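Local coordinates for protein beta-hexosaminidase (Neisseria gonorrhoeae, PDB 6JTJ) that probably cleaves the terminal beta-1,4-linked N-acetylglucosamine from peptide-linked peptidoglycan fragments during cell-wall recycling, as a family 3 glycoside hydrolase, at residues Q62-D66 with P67-G71; T152-A156 with C157-L161; S273-L277 with K278-R282; I285-K288 with G289-S293. All coordinates share one frame; numbering follows the deposited sequence.

Contact 1: residues Q62-D66 with P67-G71; sequences QRLLD and PAIGG
I69 reaches back with the end of its longer branch over the last turn of the preceding helix: CD1 sits 3.3 Å from R63 O, 3.9 Å from R63 CG and 4.3 Å from L64 CD2. Its CG1 stands beside the backbone N, anti to the carbonyl carbon (chi1 -65°), and from there the branch runs out straight to the helix. Between the two ends the chain folds through a type I beta turn from D66 to I69, closed by I69 N giving its hydrogen to D66 O at 3.0 Å. The donor stands above the carbonyl plane. D66 also ties the turn with its side chain: OD1 takes the hydrogen of A68 N at 2.9 Å on its anti lone pair, in a nearly straight bond (168°). The other oxygen, OD2, makes a salt bridge with R335, so the carboxylate is held from both of its oxygens. R63, its chain bent at chi3, brings NH1 into a salt bridge with D332, and R96 bonds to L64 O and D66 O. The turn thus leads from helix 58-64 into parallel strand 69-74, completing a beta-alpha-beta unit that starts at strand 47-49, with helix 328-335 packed against R63 and I69.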
# COMPACT_ATOMS: atom_id res chain seq x y z
N GLN C 62 16.37 -26.93 -11.04
CA GLN C 62 15.99 -28.12 -10.29
C GLN C 62 14.73 -27.86 -9.50
O GLN C 62 13.84 -28.70 -9.47
CB GLN C 62 17.13 -28.58 -9.38
CG GLN C 62 18.26 -29.25 -10.15
CD GLN C 62 19.57 -29.26 -9.39
OE1 GLN C 62 20.54 -28.56 -9.74
NE2 GLN C 62 19.60 -30.05 -8.34
N ARG C 63 14.66 -26.70 -8.85
CA ARG C 63 13.45 -26.35 -8.11
C ARG C 63 12.21 -26.35 -9.01
O ARG C 63 11.20 -26.91 -8.63
CB ARG C 63 13.62 -24.98 -7.43
CG ARG C 63 12.42 -24.56 -6.62
CD ARG C 63 12.79 -23.62 -5.49
NE ARG C 63 13.78 -22.67 -5.95
CZ ARG C 63 15.01 -22.52 -5.46
NH1 ARG C 63 15.46 -23.25 -4.45
NH2 ARG C 63 15.79 -21.61 -6.01
N LEU C 64 12.31 -25.77 -10.20
CA LEU C 64 11.14 -25.63 -11.06
C LEU C 64 10.70 -26.95 -11.69
O LEU C 64 9.64 -27.02 -12.32
CB LEU C 64 11.36 -24.58 -12.15
CG LEU C 64 11.72 -23.13 -11.77
CD1 LEU C 64 11.24 -22.15 -12.84
CD2 LEU C 64 11.26 -22.70 -10.39
N LEU C 65 11.54 -27.99 -11.56
CA LEU C 65 11.18 -29.31 -12.04
C LEU C 65 10.34 -30.06 -11.04
O LEU C 65 9.74 -31.08 -11.37
CB LEU C 65 12.44 -30.12 -12.40
CG LEU C 65 13.07 -29.70 -13.73
CD1 LEU C 65 14.50 -30.22 -13.86
CD2 LEU C 65 12.22 -30.19 -14.89
N ASP C 66 10.28 -29.56 -9.81
CA ASP C 66 9.54 -30.23 -8.76
C ASP C 66 8.06 -30.31 -9.13
O ASP C 66 7.48 -29.32 -9.58
CB ASP C 66 9.74 -29.50 -7.44
CG ASP C 66 9.30 -30.30 -6.24
OD1 ASP C 66 8.11 -30.67 -6.15
OD2 ASP C 66 10.14 -30.54 -5.36
N PRO C 67 7.44 -31.49 -8.98
CA PRO C 67 6.01 -31.62 -9.35
C PRO C 67 5.05 -30.72 -8.55
O PRO C 67 3.91 -30.53 -8.97
CB PRO C 67 5.70 -33.11 -9.08
CG PRO C 67 6.82 -33.62 -8.24
CD PRO C 67 8.02 -32.78 -8.57
N ALA C 68 5.49 -30.18 -7.41
CA ALA C 68 4.70 -29.24 -6.63
C ALA C 68 4.48 -27.90 -7.35
O ALA C 68 3.50 -27.20 -7.10
CB ALA C 68 5.33 -29.01 -5.27
N ILE C 69 5.38 -27.57 -8.27
CA ILE C 69 5.34 -26.29 -8.94
C ILE C 69 4.57 -26.35 -10.25
O ILE C 69 4.72 -27.31 -11.02
CB ILE C 69 6.77 -25.77 -9.12
CG1 ILE C 69 7.34 -25.52 -7.73
CG2 ILE C 69 6.78 -24.51 -9.98
CD1 ILE C 69 8.72 -24.93 -7.72
N GLY C 70 3.70 -25.36 -10.46
CA GLY C 70 2.91 -25.25 -11.70
C GLY C 70 3.08 -23.95 -12.47
O GLY C 70 2.68 -23.86 -13.62
N GLY C 71 3.68 -22.94 -11.84
CA GLY C 71 3.89 -21.65 -12.50
C GLY C 71 4.87 -20.75 -11.78
O GLY C 71 5.37 -21.08 -10.72

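Contact 2: residues T152-A156 with C157-L161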
# COMPACT_ATOMS: atom_id res chain seq x y z
N THR C 152 -0.59 -7.71 -25.34
CA THR C 152 0.19 -8.06 -26.53
C THR C 152 1.69 -7.92 -26.28
O THR C 152 2.46 -8.80 -26.63
CB THR C 152 -0.23 -7.23 -27.76
OG1 THR C 152 -1.63 -7.38 -28.01
CG2 THR C 152 0.54 -7.70 -28.99
N GLU C 153 2.10 -6.83 -25.65
CA GLU C 153 3.51 -6.61 -25.43
C GLU C 153 4.07 -7.67 -24.51
O GLU C 153 5.23 -8.08 -24.65
CB GLU C 153 3.76 -5.20 -24.87
CG GLU C 153 3.43 -4.11 -25.88
CD GLU C 153 3.73 -2.70 -25.40
OE1 GLU C 153 4.14 -2.50 -24.24
OE2 GLU C 153 3.53 -1.76 -26.18
N LEU C 154 3.27 -8.11 -23.53
CA LEU C 154 3.73 -9.16 -22.62
C LEU C 154 3.74 -10.50 -23.32
O LEU C 154 4.65 -11.30 -23.11
CB LEU C 154 2.85 -9.22 -21.37
CG LEU C 154 3.00 -8.10 -20.35
CD1 LEU C 154 1.86 -8.21 -19.35
CD2 LEU C 154 4.34 -8.17 -19.66
N SER C 155 2.73 -10.75 -24.15
CA SER C 155 2.64 -12.00 -24.88
C SER C 155 3.86 -12.22 -25.79
O SER C 155 4.35 -13.33 -25.92
CB SER C 155 1.36 -12.04 -25.71
OG SER C 155 0.21 -12.00 -24.89
N ALA C 156 4.37 -11.13 -26.36
CA ALA C 156 5.58 -11.18 -27.18
C ALA C 156 6.79 -11.66 -26.42
O ALA C 156 7.76 -12.09 -27.05
CB ALA C 156 5.88 -9.81 -27.76
N CYS C 157 6.76 -11.54 -25.10
CA CYS C 157 7.91 -11.91 -24.31
C CYS C 157 7.74 -13.26 -23.66
O CYS C 157 8.60 -13.67 -22.90
CB CYS C 157 8.16 -10.84 -23.26
SG CYS C 157 8.54 -9.22 -23.98
N GLY C 158 6.66 -13.96 -23.97
CA GLY C 158 6.43 -15.31 -23.44
C GLY C 158 5.68 -15.38 -22.13
O GLY C 158 5.70 -16.41 -21.46
N ILE C 159 5.01 -14.28 -21.76
CA ILE C 159 4.24 -14.20 -20.53
C ILE C 159 2.85 -14.74 -20.83
O ILE C 159 2.32 -14.49 -21.90
CB ILE C 159 4.10 -12.74 -20.05
CG1 ILE C 159 5.48 -12.06 -19.90
CG2 ILE C 159 3.30 -12.67 -18.77
CD1 ILE C 159 6.38 -12.63 -18.85
N ASP C 160 2.24 -15.46 -19.90
CA ASP C 160 0.89 -15.98 -20.14
C ASP C 160 -0.23 -15.02 -19.74
O ASP C 160 -1.23 -14.90 -20.44
CB ASP C 160 0.69 -17.30 -19.41
CG ASP C 160 1.53 -18.40 -20.01
OD1 ASP C 160 1.22 -18.82 -21.15
OD2 ASP C 160 2.47 -18.86 -19.34
N LEU C 161 -0.04 -14.35 -18.61
CA LEU C 161 -1.13 -13.67 -17.92
C LEU C 161 -0.58 -12.48 -17.13
O LEU C 161 0.47 -12.58 -16.49
CB LEU C 161 -1.74 -14.66 -16.95
CG LEU C 161 -2.77 -14.22 -15.92
CD1 LEU C 161 -4.13 -14.09 -16.56
CD2 LEU C 161 -2.84 -15.24 -14.82
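L154 and I159 meet at an oblique angle across the end of helix 136-155, CB to CB at 4.0 Å, with L154 CD2 lying near I159 CG1. I159 turns CG1 to the side of its backbone N (chi1 -55°), which lays that carbon 3.4 Å from L154 O as well as against the leucine branch. This apolar pair covers a backbone oxygen that is doubly bound: L154 O accepts from C157 N at 2.9 Å and from I159 N at 3.3 Å, the two donors arriving from opposite faces of the carbonyl plane. G158 N adds a bond to S155 O at 3.1 Å, closing a type I turn from S155 to G158. With G158 at positive phi (90°) and two bonds running back into the last turn, the helix ends in a Schellman motif. C157 packs toward I82 and L85 of helix 82-94, its SG 3.6 Å from E153 O. L154 and I159 also touch strand 101-108, while S155 OG bonds to G203 O and E153 OE2 to T119. The side chain of L154 is about 7 Å from that of R113, a predicted substrate-binding residue. Chemically, the turn gives L154 O two donors and S155 O one, so these polar atoms of the helix end are bonded in largely buried surroundings as the chain heads for strand 161-162.

Contact 3: residues S273-L277 with K278-R282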
# COMPACT_ATOMS: atom_id res chain seq x y z
N SER C 273 -10.70 -18.29 4.00
CA SER C 273 -12.08 -18.50 4.44
C SER C 273 -12.89 -19.40 3.52
O SER C 273 -13.17 -19.02 2.38
CB SER C 273 -12.80 -17.16 4.53
OG SER C 273 -14.19 -17.34 4.74
N GLU C 274 -13.29 -20.57 4.01
CA GLU C 274 -14.19 -21.48 3.29
C GLU C 274 -15.47 -20.80 2.92
O GLU C 274 -16.03 -21.03 1.85
CB GLU C 274 -14.55 -22.69 4.14
CG GLU C 274 -13.44 -23.68 4.34
CD GLU C 274 -13.92 -24.96 5.02
OE1 GLU C 274 -14.68 -24.87 6.02
OE2 GLU C 274 -13.56 -26.06 4.56
N ILE C 275 -15.97 -19.96 3.82
CA ILE C 275 -17.21 -19.25 3.58
C ILE C 275 -17.05 -18.36 2.33
O ILE C 275 -17.84 -18.46 1.38
CB ILE C 275 -17.64 -18.45 4.83
CG1 ILE C 275 -18.04 -19.42 5.96
CG2 ILE C 275 -18.81 -17.53 4.50
CD1 ILE C 275 -18.09 -18.80 7.34
N TRP C 276 -16.02 -17.53 2.31
CA TRP C 276 -15.81 -16.64 1.16
C TRP C 276 -15.54 -17.42 -0.12
O TRP C 276 -16.12 -17.13 -1.16
CB TRP C 276 -14.67 -15.63 1.43
CG TRP C 276 -15.11 -14.47 2.22
CD1 TRP C 276 -14.69 -14.12 3.47
CD2 TRP C 276 -16.07 -13.49 1.83
NE1 TRP C 276 -15.33 -12.98 3.89
CE2 TRP C 276 -16.20 -12.59 2.91
CE3 TRP C 276 -16.84 -13.29 0.68
CZ2 TRP C 276 -17.06 -11.48 2.86
CZ3 TRP C 276 -17.72 -12.22 0.64
CH2 TRP C 276 -17.81 -11.31 1.71
N LEU C 277 -14.66 -18.41 -0.04
CA LEU C 277 -14.15 -19.05 -1.24
C LEU C 277 -15.03 -20.20 -1.75
O LEU C 277 -15.21 -20.34 -2.95
CB LEU C 277 -12.71 -19.53 -1.01
CG LEU C 277 -11.73 -18.46 -0.54
CD1 LEU C 277 -10.34 -19.06 -0.38
CD2 LEU C 277 -11.68 -17.27 -1.51
N LYS C 278 -15.58 -21.01 -0.85
CA LYS C 278 -16.38 -22.15 -1.30
C LYS C 278 -17.84 -21.80 -1.35
O LYS C 278 -18.50 -21.97 -2.37
CB LYS C 278 -16.16 -23.36 -0.39
CG LYS C 278 -14.75 -23.92 -0.52
CD LYS C 278 -14.57 -25.18 0.29
CE LYS C 278 -13.18 -25.73 0.05
NZ LYS C 278 -12.81 -26.76 1.05
N GLN C 279 -18.35 -21.28 -0.26
CA GLN C 279 -19.76 -21.03 -0.16
C GLN C 279 -20.17 -19.85 -1.06
O GLN C 279 -21.15 -19.95 -1.81
CB GLN C 279 -20.12 -20.86 1.34
CG GLN C 279 -21.55 -20.50 1.69
CD GLN C 279 -21.75 -20.32 3.19
OE1 GLN C 279 -21.00 -20.86 4.01
NE2 GLN C 279 -22.76 -19.54 3.56
N ILE C 280 -19.43 -18.75 -1.00
CA ILE C 280 -19.83 -17.56 -1.76
C ILE C 280 -19.30 -17.58 -3.18
O ILE C 280 -20.07 -17.56 -4.12
CB ILE C 280 -19.47 -16.26 -1.01
CG1 ILE C 280 -20.33 -16.14 0.26
CG2 ILE C 280 -19.73 -15.04 -1.87
CD1 ILE C 280 -19.80 -15.17 1.29
N LEU C 281 -17.98 -17.65 -3.35
CA LEU C 281 -17.40 -17.58 -4.69
C LEU C 281 -17.71 -18.80 -5.57
O LEU C 281 -18.10 -18.64 -6.71
CB LEU C 281 -15.88 -17.34 -4.60
CG LEU C 281 -15.13 -17.14 -5.92
CD1 LEU C 281 -15.77 -16.07 -6.79
CD2 LEU C 281 -13.66 -16.81 -5.65
N ARG C 282 -17.49 -20.01 -5.06
CA ARG C 282 -17.78 -21.23 -5.84
C ARG C 282 -19.28 -21.46 -5.96
O ARG C 282 -19.82 -21.46 -7.06
CB ARG C 282 -17.13 -22.48 -5.22
CG ARG C 282 -15.61 -22.54 -5.27
CD ARG C 282 -15.09 -22.65 -6.68
NE ARG C 282 -13.64 -22.80 -6.69
CZ ARG C 282 -12.83 -22.40 -7.67
NH1 ARG C 282 -13.30 -21.82 -8.76
NH2 ARG C 282 -11.53 -22.63 -7.57
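I280 CD1 comes up obliquely to the six-membered ring of W276, 3.6 Å from CE3 and 3.7 Å from CZ3. The two side chains run side by side and point the same way. The same CD1 is 4.1 Å from I275 CG2, so it touches two residues of the preceding turn. One residue earlier, Q279 swings CG anti to its backbone N (chi1 176°) and lies alongside I275, its OE1 near CG1. At the solvent-exposed side E274 and K278 form a long salt bridge, OE2 to NZ 3.7 Å; K278 NZ has its stronger partner in E316 O.

The backbone explains the spacing. Four bonds link residues five apart, as in a pi-type turn: Q279 N to E274 O, I280 N to I275 O (2.9 Å, nearly in line with the carbonyl), L281 N to W276 O and R282 N to L277 O. E274 O additionally receives K278 N at 2.7 Å, where the ordinary alpha spacing still holds. S273 starts the helix as its N-cap, OG accepting from W276 N at 3.0 Å in an almost straight bond (175°), and D266 is a further partner of that hydroxyl.

Helix 274-284 lays L277, L281 and R282 against I291 of strand 290-295, R282 pairing with D320, while W276 meets Y262 edge-to-face and packs on helix 233-238.

Contact 4: residues I285-K288 with G289-S293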
# COMPACT_ATOMS: atom_id res chain seq x y z
N ILE C 285 -21.70 -17.76 -6.45
CA ILE C 285 -21.35 -17.01 -7.66
C ILE C 285 -21.16 -17.93 -8.87
O ILE C 285 -21.36 -17.50 -10.01
CB ILE C 285 -20.12 -16.10 -7.42
CG1 ILE C 285 -20.49 -15.01 -6.43
CG2 ILE C 285 -19.60 -15.49 -8.72
CD1 ILE C 285 -19.32 -14.24 -5.86
N GLY C 286 -20.76 -19.17 -8.64
CA GLY C 286 -20.56 -20.13 -9.74
C GLY C 286 -19.22 -20.03 -10.43
O GLY C 286 -19.05 -20.53 -11.55
N PHE C 287 -18.24 -19.41 -9.77
CA PHE C 287 -16.93 -19.22 -10.38
C PHE C 287 -16.20 -20.56 -10.52
O PHE C 287 -16.06 -21.30 -9.56
CB PHE C 287 -16.10 -18.23 -9.52
CG PHE C 287 -14.72 -17.99 -10.02
CD1 PHE C 287 -14.49 -17.39 -11.25
CD2 PHE C 287 -13.62 -18.37 -9.26
CE1 PHE C 287 -13.19 -17.14 -11.70
CE2 PHE C 287 -12.32 -18.13 -9.70
CZ PHE C 287 -12.11 -17.53 -10.93
N LYS C 288 -15.68 -20.83 -11.71
CA LYS C 288 -14.97 -22.07 -11.98
C LYS C 288 -13.48 -21.92 -12.24
O LYS C 288 -12.81 -22.90 -12.54
CB LYS C 288 -15.61 -22.77 -13.19
CG LYS C 288 -17.11 -22.99 -13.02
CD LYS C 288 -17.55 -24.18 -13.84
CE LYS C 288 -19.05 -24.36 -13.85
NZ LYS C 288 -19.58 -24.28 -12.46
N GLY C 289 -12.95 -20.71 -12.14
CA GLY C 289 -11.56 -20.48 -12.43
C GLY C 289 -10.63 -20.69 -11.25
O GLY C 289 -10.99 -21.31 -10.26
N VAL C 290 -9.42 -20.18 -11.39
CA VAL C 290 -8.39 -20.29 -10.35
C VAL C 290 -8.67 -19.34 -9.20
O VAL C 290 -8.97 -18.15 -9.39
CB VAL C 290 -6.99 -19.93 -10.90
CG1 VAL C 290 -5.98 -19.72 -9.77
CG2 VAL C 290 -6.53 -20.99 -11.86
N ILE C 291 -8.57 -19.87 -7.98
CA ILE C 291 -8.47 -19.02 -6.81
C ILE C 291 -7.01 -19.10 -6.36
O ILE C 291 -6.56 -20.17 -5.88
CB ILE C 291 -9.41 -19.48 -5.71
CG1 ILE C 291 -10.86 -19.40 -6.20
CG2 ILE C 291 -9.25 -18.60 -4.47
CD1 ILE C 291 -11.86 -20.00 -5.23
N PHE C 292 -6.27 -18.01 -6.53
CA PHE C 292 -4.93 -17.90 -5.96
C PHE C 292 -4.98 -17.62 -4.46
O PHE C 292 -5.94 -17.07 -3.98
CB PHE C 292 -4.16 -16.78 -6.61
CG PHE C 292 -3.73 -17.07 -8.00
CD1 PHE C 292 -2.77 -18.04 -8.26
CD2 PHE C 292 -4.29 -16.38 -9.06
CE1 PHE C 292 -2.35 -18.30 -9.55
CE2 PHE C 292 -3.88 -16.64 -10.36
CZ PHE C 292 -2.91 -17.60 -10.60
N SER C 293 -3.92 -17.99 -3.73
CA SER C 293 -3.81 -17.65 -2.31
C SER C 293 -3.20 -16.26 -2.21
O SER C 293 -2.77 -15.70 -3.20
CB SER C 293 -2.87 -18.63 -1.58
OG SER C 293 -1.51 -18.31 -1.83
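With CG anti to the backbone N (chi1 178°) and the ring turned to chi2 65°, F287 folds its phenyl forward along its own chain and lays one face against G289. The glycine N stands 3.4 Å above the ring plane, over its centre. G289 CA follows it over the same face, making a CH-pi contact 3.8 Å from the ring centroid and 30° off the normal; its nearest ring atom is CZ at 3.4 Å. With no side chain at G289, the ring packs directly on its N and CA. The ring edge has other neighbours: V290 O lies in its plane 3.4 Å from CE2, and I291 CG1 is 4.0 Å from the same carbon. I291 brings CG1 there by setting it beside its backbone N, anti to the carbonyl carbon.

This is an alpha-to-beta connection of the (beta/alpha)8 (TIM) barrel-type catalytic domain of family 3 glycoside hydrolases. After helix 274-284 the chain leaves helical geometry at G286, whose phi is positive, and then enters strand 290-295, which runs parallel to strands 254-257 and 321-323. F287 packs back on L281 of that helix and on S248 of helix 242-249. R282 bonds to the carbonyl oxygens of both F287 and G289, fastening the backbone on the way into the strand, and K288 O is met by R349. Farther along the same strand comes D294, the predicted nucleophile, whose side chain is about 9 Å from that of I291.

Contacts 3 and 4 are neighbours, with centres about 9 Å apart: helix 274-284 runs through residues 285-289 into strand 290-295, and the two touch where I280 O lies 2.8 Å from I285 N, a probable hydrogen bond. Contacts 1 and 4 lie farther apart but reach the same sheet, each where a connection delivers the chain into a parallel strand. Contacts 2 and 4 are buried, whereas 1 and 3 are partly so: contact 3 exposes E274 and K278, while the charges of contact 1 pair with helix 328-335. The chemistry follows: contact 2 is backbone capping under an apolar pair, contact 4 an aromatic face on glycine, contact 1 a carboxylate-tied turn, and contact 3 a helix with pi-type, five-residue bonds.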